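Local coordinates for peroxisomal fatty acid beta-oxidation multifunctional protein MFP2 (Arabidopsis thaliana, PDB 2WTB), which carries out enoyl-CoA hydratase and NAD-linked 3-hydroxyacyl-CoA dehydrogenase steps of peroxisomal fatty acid beta-oxidation during seed germination, at residues N42-L47 with T95-A100; A126-P131 with A186-A191; I332-P337 with K481-T486. One frame throughout, in Å; residues are numbered along the deposited sequence.

Contact 1 (N42-L47 with T95-A100)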
ATOM      1  N   ASN A  42      -3.052  -3.217 -37.192  1.00 58.58           N
ATOM      2  CA  ASN A  42      -3.627  -4.551 -37.299  1.00 66.96           C
ATOM      3  C   ASN A  42      -5.047  -4.484 -37.834  1.00 75.18           C
ATOM      4  O   ASN A  42      -5.389  -5.154 -38.811  1.00 77.23           O
ATOM      5  CB  ASN A  42      -3.630  -5.248 -35.937  1.00 69.05           C
ATOM      6  CG  ASN A  42      -2.261  -5.746 -35.529  1.00 68.99           C
ATOM      7  OD1 ASN A  42      -1.409  -6.023 -36.373  1.00 74.04           O
ATOM      8  ND2 ASN A  42      -2.044  -5.870 -34.225  1.00 61.57           N
ATOM      9  N   TYR A  43      -5.870  -3.660 -37.191  1.00 63.45           N
ATOM     10  CA  TYR A  43      -7.283  -3.565 -37.535  1.00 62.84           C
ATOM     11  C   TYR A  43      -7.519  -2.978 -38.922  1.00 63.38           C
ATOM     12  O   TYR A  43      -8.355  -3.471 -39.679  1.00 61.68           O
ATOM     13  CB  TYR A  43      -8.057  -2.787 -36.463  1.00 46.59           C
ATOM     14  CG  TYR A  43      -8.630  -3.685 -35.388  1.00 55.93           C
ATOM     15  CD1 TYR A  43      -9.903  -4.227 -35.516  1.00 58.69           C
ATOM     16  CD2 TYR A  43      -7.892  -4.011 -34.258  1.00 58.20           C
ATOM     17  CE1 TYR A  43     -10.431  -5.058 -34.546  1.00 54.46           C
ATOM     18  CE2 TYR A  43      -8.413  -4.843 -33.281  1.00 62.70           C
ATOM     19  CZ  TYR A  43      -9.683  -5.363 -33.432  1.00 57.01           C
ATOM     20  OH  TYR A  43     -10.207  -6.191 -32.466  1.00 50.59           O
ATOM     21  N   GLU A  44      -6.773  -1.933 -39.256  1.00 65.40           N
ATOM     22  CA  GLU A  44      -6.920  -1.299 -40.558  1.00 69.95           C
ATOM     23  C   GLU A  44      -6.623  -2.297 -41.668  1.00 70.31           C
ATOM     24  O   GLU A  44      -7.198  -2.222 -42.752  1.00 79.53           O
ATOM     25  CB  GLU A  44      -6.013  -0.073 -40.667  1.00 65.23           C
ATOM     26  CG  GLU A  44      -6.381   1.031 -39.693  1.00 66.30           C
ATOM     27  CD  GLU A  44      -5.478   2.237 -39.808  1.00 82.11           C
ATOM     28  OE1 GLU A  44      -4.508   2.183 -40.594  1.00 92.29           O
ATOM     29  OE2 GLU A  44      -5.739   3.241 -39.109  1.00 81.40           O
ATOM     30  N   GLU A  45      -5.730  -3.240 -41.385  1.00 60.11           N
ATOM     31  CA  GLU A  45      -5.403  -4.291 -42.338  1.00 66.69           C
ATOM     32  C   GLU A  45      -6.486  -5.364 -42.370  1.00 67.16           C
ATOM     33  O   GLU A  45      -6.955  -5.755 -43.439  1.00 75.41           O
ATOM     34  CB  GLU A  45      -4.050  -4.925 -42.003  1.00 72.20           C
ATOM     35  CG  GLU A  45      -3.771  -6.216 -42.762  1.00 72.99           C
ATOM     36  CD  GLU A  45      -2.402  -6.796 -42.457  1.00 74.47           C
ATOM     37  OE1 GLU A  45      -1.617  -6.135 -41.742  1.00 69.90           O
ATOM     38  OE2 GLU A  45      -2.109  -7.912 -42.937  1.00 72.39           O
ATOM     39  N   ALA A  46      -6.881  -5.834 -41.191  1.00 60.07           N
ATOM     40  CA  ALA A  46      -7.864  -6.907 -41.082  1.00 60.58           C
ATOM     41  C   ALA A  46      -9.195  -6.525 -41.720  1.00 61.00           C
ATOM     42  O   ALA A  46      -9.883  -7.367 -42.296  1.00 51.38           O
ATOM     43  CB  ALA A  46      -8.065  -7.299 -39.624  1.00 53.10           C
ATOM     44  N   LEU A  47      -9.554  -5.250 -41.616  1.00 62.44           N
ATOM     45  CA  LEU A  47     -10.832  -4.783 -42.140  1.00 68.17           C
ATOM     46  C   LEU A  47     -10.738  -4.460 -43.629  1.00 79.49           C
ATOM     47  O   LEU A  47     -11.716  -4.041 -44.247  1.00 89.36           O
ATOM     48  CB  LEU A  47     -11.326  -3.571 -41.346  1.00 51.61           C
ATOM     49  CG  LEU A  47     -11.474  -3.799 -39.839  1.00 49.12           C
ATOM     50  CD1 LEU A  47     -11.669  -2.486 -39.092  1.00 51.54           C
ATOM     51  CD2 LEU A  47     -12.614  -4.766 -39.547  1.00 44.37           C
ATOM     52  N   THR A  95     -13.492   2.688 -29.908  1.00 55.42           N
ATOM     53  CA  THR A  95     -14.937   2.765 -30.120  1.00 48.82           C
ATOM     54  C   THR A  95     -15.340   2.719 -31.591  1.00 50.66           C
ATOM     55  O   THR A  95     -16.207   1.937 -31.981  1.00 57.43           O
ATOM     56  CB  THR A  95     -15.524   4.031 -29.474  1.00 48.73           C
ATOM     57  OG1 THR A  95     -15.311   3.982 -28.058  1.00 42.16           O
ATOM     58  CG2 THR A  95     -17.015   4.135 -29.754  1.00 48.39           C
ATOM     59  N   ASP A  96     -14.710   3.559 -32.402  1.00 54.54           N
ATOM     60  CA  ASP A  96     -15.070   3.672 -33.810  1.00 55.81           C
ATOM     61  C   ASP A  96     -14.412   2.599 -34.673  1.00 65.89           C
ATOM     62  O   ASP A  96     -15.095   1.841 -35.359  1.00 73.49           O
ATOM     63  CB  ASP A  96     -14.723   5.066 -34.338  1.00 52.70           C
ATOM     64  CG  ASP A  96     -15.606   6.147 -33.745  1.00 76.17           C
ATOM     65  OD1 ASP A  96     -16.670   5.803 -33.184  1.00 73.91           O
ATOM     66  OD2 ASP A  96     -15.240   7.339 -33.841  1.00 86.41           O
ATOM     67  N   LEU A  97     -13.085   2.540 -34.634  1.00 68.08           N
ATOM     68  CA  LEU A  97     -12.341   1.600 -35.463  1.00 60.87           C
ATOM     69  C   LEU A  97     -12.656   0.154 -35.102  1.00 62.72           C
ATOM     70  O   LEU A  97     -12.989  -0.654 -35.969  1.00 62.34           O
ATOM     71  CB  LEU A  97     -10.836   1.853 -35.339  1.00 55.90           C
ATOM     72  CG  LEU A  97      -9.914   0.910 -36.116  1.00 59.39           C
ATOM     73  CD1 LEU A  97     -10.215   0.965 -37.605  1.00 62.58           C
ATOM     74  CD2 LEU A  97      -8.456   1.252 -35.854  1.00 63.74           C
ATOM     75  N   LEU A  98     -12.558  -0.164 -33.816  1.00 59.96           N
ATOM     76  CA  LEU A  98     -12.677  -1.543 -33.358  1.00 52.90           C
ATOM     77  C   LEU A  98     -14.124  -1.977 -33.132  1.00 54.76           C
ATOM     78  O   LEU A  98     -14.628  -2.864 -33.818  1.00 55.68           O
ATOM     79  CB  LEU A  98     -11.846  -1.752 -32.085  1.00 46.68           C
ATOM     80  CG  LEU A  98     -11.652  -3.187 -31.579  1.00 50.86           C
ATOM     81  CD1 LEU A  98     -10.395  -3.296 -30.724  1.00 46.42           C
ATOM     82  CD2 LEU A  98     -12.871  -3.677 -30.810  1.00 41.62           C
ATOM     83  N   GLU A  99     -14.786  -1.351 -32.165  1.00 49.04           N
ATOM     84  CA  GLU A  99     -16.115  -1.787 -31.757  1.00 48.35           C
ATOM     85  C   GLU A  99     -17.171  -1.583 -32.843  1.00 53.57           C
ATOM     86  O   GLU A  99     -18.092  -2.388 -32.975  1.00 50.09           O
ATOM     87  CB  GLU A  99     -16.538  -1.080 -30.471  1.00 41.71           C
ATOM     88  CG  GLU A  99     -17.813  -1.635 -29.850  1.00 35.45           C
ATOM     89  CD  GLU A  99     -18.260  -0.828 -28.647  1.00 59.02           C
ATOM     90  OE1 GLU A  99     -18.345   0.416 -28.762  1.00 53.95           O
ATOM     91  OE2 GLU A  99     -18.524  -1.437 -27.588  1.00 52.96           O
ATOM     92  N   ALA A 100     -17.032  -0.508 -33.614  1.00 50.10           N
ATOM     93  CA  ALA A 100     -18.005  -0.177 -34.650  1.00 49.37           C
ATOM     94  C   ALA A 100     -17.596  -0.700 -36.025  1.00 52.25           C
ATOM     95  O   ALA A 100     -18.082  -0.219 -37.049  1.00 64.92           O
ATOM     96  CB  ALA A 100     -18.236   1.332 -34.701  1.00 42.13           C
TER

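Contact 2 (A126-P131 with A186-A191)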
ATOM      1  N   ALA A 126     -17.497  -9.913 -27.668  1.00 41.83           N
ATOM      2  CA  ALA A 126     -17.717 -11.036 -26.761  1.00 41.42           C
ATOM      3  C   ALA A 126     -16.441 -11.304 -25.973  1.00 46.97           C
ATOM      4  O   ALA A 126     -15.361 -10.870 -26.373  1.00 49.93           O
ATOM      5  CB  ALA A 126     -18.142 -12.273 -27.532  1.00 32.81           C
ATOM      6  N   ARG A 127     -16.554 -12.020 -24.859  1.00 46.46           N
ATOM      7  CA  ARG A 127     -15.387 -12.276 -24.016  1.00 43.49           C
ATOM      8  C   ARG A 127     -15.262 -13.720 -23.539  1.00 47.59           C
ATOM      9  O   ARG A 127     -16.152 -14.250 -22.872  1.00 49.97           O
ATOM     10  CB  ARG A 127     -15.374 -11.319 -22.822  1.00 48.58           C
ATOM     11  CG  ARG A 127     -15.032  -9.895 -23.206  1.00 42.55           C
ATOM     12  CD  ARG A 127     -15.870  -8.891 -22.442  1.00 40.01           C
ATOM     13  NE  ARG A 127     -16.299  -7.827 -23.337  1.00 50.66           N
ATOM     14  CZ  ARG A 127     -17.504  -7.757 -23.887  1.00 48.62           C
ATOM     15  NH1 ARG A 127     -18.420  -8.673 -23.610  1.00 38.81           N
ATOM     16  NH2 ARG A 127     -17.802  -6.754 -24.696  1.00 70.89           N
ATOM     17  N   ILE A 128     -14.145 -14.347 -23.887  1.00 49.27           N
ATOM     18  CA  ILE A 128     -13.816 -15.674 -23.387  1.00 48.04           C
ATOM     19  C   ILE A 128     -12.689 -15.544 -22.372  1.00 45.64           C
ATOM     20  O   ILE A 128     -11.725 -14.817 -22.605  1.00 39.25           O
ATOM     21  CB  ILE A 128     -13.365 -16.612 -24.518  1.00 52.06           C
ATOM     22  CG1 ILE A 128     -14.353 -16.551 -25.683  1.00 48.22           C
ATOM     23  CG2 ILE A 128     -13.221 -18.034 -24.001  1.00 54.12           C
ATOM     24  CD1 ILE A 128     -15.795 -16.713 -25.258  1.00 41.44           C
ATOM     25  N   SER A 129     -12.809 -16.242 -21.248  1.00 40.65           N
ATOM     26  CA  SER A 129     -11.824 -16.109 -20.182  1.00 46.78           C
ATOM     27  C   SER A 129     -11.450 -17.443 -19.544  1.00 55.26           C
ATOM     28  O   SER A 129     -12.244 -18.385 -19.529  1.00 55.05           O
ATOM     29  CB  SER A 129     -12.331 -15.145 -19.106  1.00 55.70           C
ATOM     30  OG  SER A 129     -11.331 -14.887 -18.136  1.00 61.88           O
ATOM     31  N   ALA A 130     -10.232 -17.507 -19.019  1.00 52.10           N
ATOM     32  CA  ALA A 130      -9.764 -18.672 -18.284  1.00 54.25           C
ATOM     33  C   ALA A 130     -10.257 -18.589 -16.845  1.00 58.28           C
ATOM     34  O   ALA A 130     -10.465 -17.495 -16.323  1.00 63.94           O
ATOM     35  CB  ALA A 130      -8.247 -18.750 -18.329  1.00 60.16           C
ATOM     36  N   PRO A 131     -10.437 -19.749 -16.200  1.00 52.42           N
ATOM     37  CA  PRO A 131     -11.070 -19.907 -14.886  1.00 60.53           C
ATOM     38  C   PRO A 131     -10.863 -18.766 -13.883  1.00 74.78           C
ATOM     39  O   PRO A 131     -11.813 -18.030 -13.619  1.00 92.53           O
ATOM     40  CB  PRO A 131     -10.455 -21.206 -14.373  1.00 55.19           C
ATOM     41  CG  PRO A 131     -10.306 -22.021 -15.618  1.00 57.56           C
ATOM     42  CD  PRO A 131     -10.002 -21.049 -16.744  1.00 51.12           C
ATOM     43  N   ALA A 186     -18.045 -16.548 -21.517  1.00 58.54           N
ATOM     44  CA  ALA A 186     -17.779 -17.974 -21.357  1.00 54.98           C
ATOM     45  C   ALA A 186     -16.465 -18.233 -20.628  1.00 58.85           C
ATOM     46  O   ALA A 186     -15.484 -17.515 -20.823  1.00 64.82           O
ATOM     47  CB  ALA A 186     -17.780 -18.672 -22.712  1.00 42.11           C
ATOM     48  N   VAL A 187     -16.457 -19.262 -19.787  1.00 40.22           N
ATOM     49  CA  VAL A 187     -15.251 -19.662 -19.072  1.00 54.06           C
ATOM     50  C   VAL A 187     -14.787 -21.040 -19.533  1.00 51.26           C
ATOM     51  O   VAL A 187     -15.483 -22.036 -19.343  1.00 54.04           O
ATOM     52  CB  VAL A 187     -15.469 -19.693 -17.547  1.00 43.70           C
ATOM     53  CG1 VAL A 187     -14.215 -20.198 -16.846  1.00 45.32           C
ATOM     54  CG2 VAL A 187     -15.848 -18.314 -17.035  1.00 47.33           C
ATOM     55  N   VAL A 188     -13.611 -21.090 -20.146  1.00 60.71           N
ATOM     56  CA  VAL A 188     -13.052 -22.347 -20.628  1.00 51.51           C
ATOM     57  C   VAL A 188     -11.621 -22.497 -20.135  1.00 59.24           C
ATOM     58  O   VAL A 188     -11.010 -21.519 -19.699  1.00 49.31           O
ATOM     59  CB  VAL A 188     -13.068 -22.413 -22.167  1.00 54.66           C
ATOM     60  CG1 VAL A 188     -14.495 -22.362 -22.684  1.00 58.78           C
ATOM     61  CG2 VAL A 188     -12.239 -21.279 -22.759  1.00 53.47           C
ATOM     62  N   PRO A 189     -11.083 -23.727 -20.193  1.00 68.03           N
ATOM     63  CA  PRO A 189      -9.692 -23.995 -19.817  1.00 60.27           C
ATOM     64  C   PRO A 189      -8.723 -23.178 -20.664  1.00 60.28           C
ATOM     65  O   PRO A 189      -9.001 -22.928 -21.837  1.00 63.73           O
ATOM     66  CB  PRO A 189      -9.527 -25.485 -20.131  1.00 64.42           C
ATOM     67  CG  PRO A 189     -10.902 -26.040 -20.057  1.00 67.07           C
ATOM     68  CD  PRO A 189     -11.799 -24.959 -20.568  1.00 71.30           C
ATOM     69  N   PRO A 190      -7.589 -22.776 -20.078  1.00 59.68           N
ATOM     70  CA  PRO A 190      -6.606 -21.923 -20.755  1.00 62.57           C
ATOM     71  C   PRO A 190      -6.227 -22.459 -22.131  1.00 65.60           C
ATOM     72  O   PRO A 190      -5.902 -21.681 -23.029  1.00 66.00           O
ATOM     73  CB  PRO A 190      -5.394 -21.982 -19.822  1.00 72.26           C
ATOM     74  CG  PRO A 190      -5.966 -22.285 -18.480  1.00 74.32           C
ATOM     75  CD  PRO A 190      -7.150 -23.170 -18.727  1.00 62.47           C
ATOM     76  N   ALA A 191      -6.274 -23.778 -22.289  1.00 71.08           N
ATOM     77  CA  ALA A 191      -5.839 -24.423 -23.523  1.00 69.03           C
ATOM     78  C   ALA A 191      -6.897 -24.371 -24.624  1.00 64.28           C
ATOM     79  O   ALA A 191      -6.616 -24.696 -25.777  1.00 52.58           O
ATOM     80  CB  ALA A 191      -5.426 -25.866 -23.247  1.00 65.33           C
TER

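Contact 3 (I332-P337 with K481-T486)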
ATOM      1  N   ILE A 332       3.347 -18.694   9.364  1.00 76.88           N
ATOM      2  CA  ILE A 332       2.617 -19.903   8.985  1.00 79.06           C
ATOM      3  C   ILE A 332       1.538 -19.613   7.943  1.00 79.53           C
ATOM      4  O   ILE A 332       1.197 -20.477   7.134  1.00 82.97           O
ATOM      5  CB  ILE A 332       1.977 -20.610  10.200  1.00 76.28           C
ATOM      6  CG1 ILE A 332       1.023 -19.666  10.934  1.00 78.51           C
ATOM      7  CG2 ILE A 332       3.050 -21.137  11.142  1.00 73.91           C
ATOM      8  CD1 ILE A 332       0.327 -20.304  12.116  1.00 80.87           C
ATOM      9  N   LEU A 333       1.003 -18.396   7.967  1.00 71.18           N
ATOM     10  CA  LEU A 333       0.030 -17.976   6.966  1.00 69.76           C
ATOM     11  C   LEU A 333       0.656 -17.977   5.576  1.00 73.72           C
ATOM     12  O   LEU A 333      -0.050 -17.927   4.567  1.00 66.34           O
ATOM     13  CB  LEU A 333      -0.525 -16.588   7.293  1.00 75.67           C
ATOM     14  CG  LEU A 333      -1.599 -16.513   8.382  1.00 85.20           C
ATOM     15  CD1 LEU A 333      -2.117 -15.085   8.541  1.00 71.49           C
ATOM     16  CD2 LEU A 333      -2.743 -17.469   8.077  1.00 95.52           C
ATOM     17  N   SER A 334       1.984 -18.032   5.533  1.00 70.69           N
ATOM     18  CA  SER A 334       2.717 -18.092   4.272  1.00 73.48           C
ATOM     19  C   SER A 334       3.508 -19.394   4.170  1.00 78.85           C
ATOM     20  O   SER A 334       4.641 -19.408   3.689  1.00 72.14           O
ATOM     21  CB  SER A 334       3.658 -16.894   4.138  1.00 74.80           C
ATOM     22  OG  SER A 334       2.942 -15.673   4.185  1.00 84.91           O
ATOM     23  N   ASN A 335       2.891 -20.486   4.614  1.00 87.53           N
ATOM     24  CA  ASN A 335       3.536 -21.800   4.657  1.00 88.02           C
ATOM     25  C   ASN A 335       4.993 -21.790   5.124  1.00 71.69           C
ATOM     26  O   ASN A 335       5.881 -22.293   4.436  1.00 77.49           O
ATOM     27  CB  ASN A 335       3.385 -22.556   3.327  1.00 97.15           C
ATOM     28  CG  ASN A 335       3.673 -21.689   2.117  1.00106.90           C
ATOM     29  OD1 ASN A 335       2.911 -20.776   1.796  1.00109.25           O
ATOM     30  ND2 ASN A 335       4.769 -21.983   1.426  1.00106.62           N
ATOM     31  N   TYR A 336       5.226 -21.213   6.299  1.00 61.35           N
ATOM     32  CA  TYR A 336       6.526 -21.282   6.955  1.00 66.66           C
ATOM     33  C   TYR A 336       6.419 -22.141   8.209  1.00 75.95           C
ATOM     34  O   TYR A 336       5.680 -21.804   9.133  1.00 85.42           O
ATOM     35  CB  TYR A 336       7.014 -19.886   7.354  1.00 74.00           C
ATOM     36  CG  TYR A 336       7.710 -19.112   6.258  1.00 78.51           C
ATOM     37  CD1 TYR A 336       7.134 -17.972   5.714  1.00 77.30           C
ATOM     38  CD2 TYR A 336       8.952 -19.511   5.780  1.00 76.56           C
ATOM     39  CE1 TYR A 336       7.771 -17.255   4.720  1.00 74.36           C
ATOM     40  CE2 TYR A 336       9.595 -18.799   4.783  1.00 71.55           C
ATOM     41  CZ  TYR A 336       9.000 -17.673   4.257  1.00 66.89           C
ATOM     42  OH  TYR A 336       9.634 -16.962   3.266  1.00 57.02           O
ATOM     43  N   PRO A 337       7.150 -23.262   8.246  1.00 76.26           N
ATOM     44  CA  PRO A 337       7.174 -24.073   9.466  1.00 72.17           C
ATOM     45  C   PRO A 337       7.740 -23.261  10.625  1.00 63.12           C
ATOM     46  O   PRO A 337       8.920 -22.912  10.609  1.00 67.76           O
ATOM     47  CB  PRO A 337       8.124 -25.219   9.104  1.00 71.10           C
ATOM     48  CG  PRO A 337       8.094 -25.284   7.613  1.00 70.71           C
ATOM     49  CD  PRO A 337       7.938 -23.866   7.159  1.00 73.24           C
ATOM     50  N   LYS A 481       8.768  -9.924   1.600  1.00 66.89           N
ATOM     51  CA  LYS A 481       7.919  -9.956   0.418  1.00 68.30           C
ATOM     52  C   LYS A 481       7.053 -11.214   0.409  1.00 70.86           C
ATOM     53  O   LYS A 481       5.885 -11.171   0.020  1.00 70.88           O
ATOM     54  CB  LYS A 481       8.769  -9.884  -0.852  1.00 67.36           C
ATOM     55  CG  LYS A 481       7.964  -9.843  -2.138  1.00 74.23           C
ATOM     56  CD  LYS A 481       8.858  -9.607  -3.344  1.00 82.43           C
ATOM     57  CE  LYS A 481       8.037  -9.501  -4.620  1.00 96.64           C
ATOM     58  NZ  LYS A 481       8.884  -9.201  -5.808  1.00102.11           N
ATOM     59  N   LYS A 482       7.631 -12.327   0.847  1.00 69.94           N
ATOM     60  CA  LYS A 482       6.922 -13.601   0.883  1.00 67.55           C
ATOM     61  C   LYS A 482       5.707 -13.557   1.808  1.00 62.46           C
ATOM     62  O   LYS A 482       4.728 -14.268   1.589  1.00 65.55           O
ATOM     63  CB  LYS A 482       7.864 -14.724   1.324  1.00 79.33           C
ATOM     64  CG  LYS A 482       9.081 -14.912   0.435  1.00 84.02           C
ATOM     65  CD  LYS A 482       8.685 -15.325  -0.971  1.00 89.81           C
ATOM     66  CE  LYS A 482       9.909 -15.663  -1.804  1.00 98.03           C
ATOM     67  NZ  LYS A 482       9.541 -16.112  -3.175  1.00111.55           N
ATOM     68  N   ILE A 483       5.777 -12.727   2.845  1.00 64.40           N
ATOM     69  CA  ILE A 483       4.687 -12.617   3.809  1.00 67.41           C
ATOM     70  C   ILE A 483       3.884 -11.332   3.623  1.00 73.10           C
ATOM     71  O   ILE A 483       3.434 -10.721   4.592  1.00 70.37           O
ATOM     72  CB  ILE A 483       5.190 -12.713   5.263  1.00 69.97           C
ATOM     73  CG1 ILE A 483       6.248 -11.645   5.539  1.00 71.97           C
ATOM     74  CG2 ILE A 483       5.746 -14.100   5.541  1.00 72.70           C
ATOM     75  CD1 ILE A 483       6.806 -11.693   6.947  1.00 70.86           C
ATOM     76  N   LYS A 484       3.717 -10.930   2.368  1.00 82.74           N
ATOM     77  CA  LYS A 484       2.856  -9.807   2.013  1.00 86.93           C
ATOM     78  C   LYS A 484       3.139  -8.545   2.827  1.00 83.56           C
ATOM     79  O   LYS A 484       2.228  -7.779   3.142  1.00 91.77           O
ATOM     80  CB  LYS A 484       1.387 -10.209   2.150  1.00 90.47           C
ATOM     81  CG  LYS A 484       1.047 -11.525   1.469  1.00 91.38           C
ATOM     82  CD  LYS A 484       1.487 -11.525   0.015  1.00 94.44           C
ATOM     83  CE  LYS A 484       1.046 -12.797  -0.696  1.00102.53           C
ATOM     84  NZ  LYS A 484       1.588 -14.022  -0.045  1.00101.60           N
ATOM     85  N   LYS A 485       4.406  -8.333   3.161  1.00 70.26           N
ATOM     86  CA  LYS A 485       4.822  -7.135   3.876  1.00 67.43           C
ATOM     87  C   LYS A 485       5.563  -6.200   2.929  1.00 57.68           C
ATOM     88  O   LYS A 485       6.060  -6.629   1.886  1.00 58.16           O
ATOM     89  CB  LYS A 485       5.734  -7.504   5.047  1.00 71.12           C
ATOM     90  CG  LYS A 485       5.035  -8.193   6.205  1.00 66.95           C
ATOM     91  CD  LYS A 485       4.559  -7.185   7.233  1.00 62.43           C
ATOM     92  CE  LYS A 485       4.027  -7.876   8.477  1.00 69.59           C
ATOM     93  NZ  LYS A 485       2.724  -8.554   8.228  1.00 67.86           N
ATOM     94  N   THR A 486       5.631  -4.924   3.292  1.00 50.27           N
ATOM     95  CA  THR A 486       6.439  -3.959   2.555  1.00 50.37           C
ATOM     96  C   THR A 486       7.650  -3.569   3.392  1.00 62.70           C
ATOM     97  O   THR A 486       7.525  -2.836   4.372  1.00 68.15           O
ATOM     98  CB  THR A 486       5.638  -2.704   2.177  1.00 48.88           C
ATOM     99  OG1 THR A 486       4.701  -3.032   1.146  1.00 66.38           O
ATOM    100  CG2 THR A 486       6.566  -1.607   1.672  1.00 40.92           C
TER

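Contact 1 (N42-L47 with T95-A100)
Tyr43 and Leu98 carry the contact between the last turns of two helices, 33-46 and 88-99, in the crotonase-fold hydratase/isomerase part of the chain. The short axes of 42-46 and 95-99 are 10.3 Å apart at closest and cross at 56°. The contact between the two segments is mainly apolar. The Tyr43 ring has Leu98 CB over one face. Leu98 CG approaches the far end of the ring, 3.5 Å from Tyr43 CZ. Leu98 CG lies anti to the backbone N (chi1 -170°), which carries the branch toward the phenol end. Ile57 of strand 54-59 touches both side chains. A second apolar cluster forms round Leu97, whose CD2 meets Tyr43 CB at 4.1 Å.

The polar atoms look elsewhere. Tyr43 OH is hydrogen-bonded to Ser105, and Glu44 pairs with Lys40 of its own helix. Replacing this tyrosine by an alanine would probably open a gap beside Leu98 and Ile57 and leave the Ser105 hydroxyl without this partner. At the ends of the helices, Leu47 CD1 reaches both Leu97 CD1, at 4.0 Å, and the carbonyl oxygen Leu97 O, at 3.9 Å.

Contact 2 (A126-P131 with A186-A191)
Ile128 lies beside Ala186 on one face of a parallel strand pair and also meets Val188, just past the strand; Ser129 and Val187 point to the other face. On the isoleucine face the two branches divide the work. Ile128 CD1 meets Ala186 CB at 3.8 Å. Ile128 CG2 meets Val188 CG2 at 3.6 Å, and these two side chains cross at a slant. Val188 has CG1 anti to its carbonyl carbon (chi1 -63°). This places CG2 between the backbone N and the carbonyl carbon, and CG2 is the methyl that meets the isoleucine. On the serine face, Val187 CG1 reaches past the end of the first strand to Pro131 CA at 3.7 Å. Ser129 OG is hydrogen-bonded to the carbonyl oxygen of Ala130, the next residue in its own segment.

Three backbone bonds fix the register. Ser129 N donates to Ala186 O at 3.0 Å, and Ser129 O accepts from Val188 N at 3.1 Å. Ala186 N to Arg127 O is longer and more bent, with an angle of 137° at the hydrogen. Beyond them Ala130 CA points its hydrogen almost straight at Val188 O. The rings of Pro131 and Pro190 then meet through their CD atoms, 4.1 Å apart.

The pair forms one border of the six-stranded crotonase sheet within this chain, with 186-187 as the outermost strand. Strand 105-109 bonds to the other side of 126-129. Helix 193-205 covers the Ile128 face through Leu193 and Trp200, and helix 175-181 lies against Ser129, Pro131 and Val187.

Contact 3 (I332-P337 with K481-T486)
Ser334 and Tyr336 meet Lys482 and Ile483 in a small patch. Its closer-packed part centres on Ile483 CG2. This methyl is 3.5 Å from Ser334 OG and 3.8 Å from Tyr336 CE1. It approaches the tyrosine ring obliquely, and the two side chains cross at about a right angle. Ile483 has CG1 between its backbone N and carbonyl carbon (chi1 57°), while CG2 lies beside the N and meets the serine and the tyrosine. Ile483 and Tyr336 are buried.

Both segments span the ends of helices in the Rossmann-type NAD-binding domain. Each helix closes with a Schellman motif. Asn335 is the C-prime residue of helix 322-332, and Lys484 that of helix 470-482; both have positive phi. The contact therefore joins two helix ends, one just before strand 338-341 and the other just before strand 486-491. These strands belong to the same eight-stranded sheet.

The polar link between the segments is slight. Ser334 OG gives a weak hydrogen bond of 3.5 Å to the carbonyl oxygen Lys482 O. The looser, solvent side belongs to Lys482, an exposed residue. Its CB lies at the edge of the Tyr336 ring, near the ring plane, and 3.5 Å from Tyr336 OH. From there the lysine chain bends at chi2 (-63°) and carries the amino end off from residues 332-337.

How the contacts relate
The contacts follow one another along the chain, each closing before the next opens. Contacts 1 and 2 share the N-terminal hydratase/isomerase part, with centres about 23 Å apart. Nearest atoms are about 6 Å apart, so they do not touch. The six-stranded sheet relates them: contact 1 packs two helices against strand 54-59, and contact 2 is the strand pair at the border formed by 186-187. Strand 105-109 lies between 54-59 and 126-129. Contact 3 is in the NAD-binding domain, its centre about 46 Å from that of contact 1 and about 31 Å from that of contact 2. This is consistent with hydratase/isomerase and dehydrogenase regions that occupy separate parts of one chain.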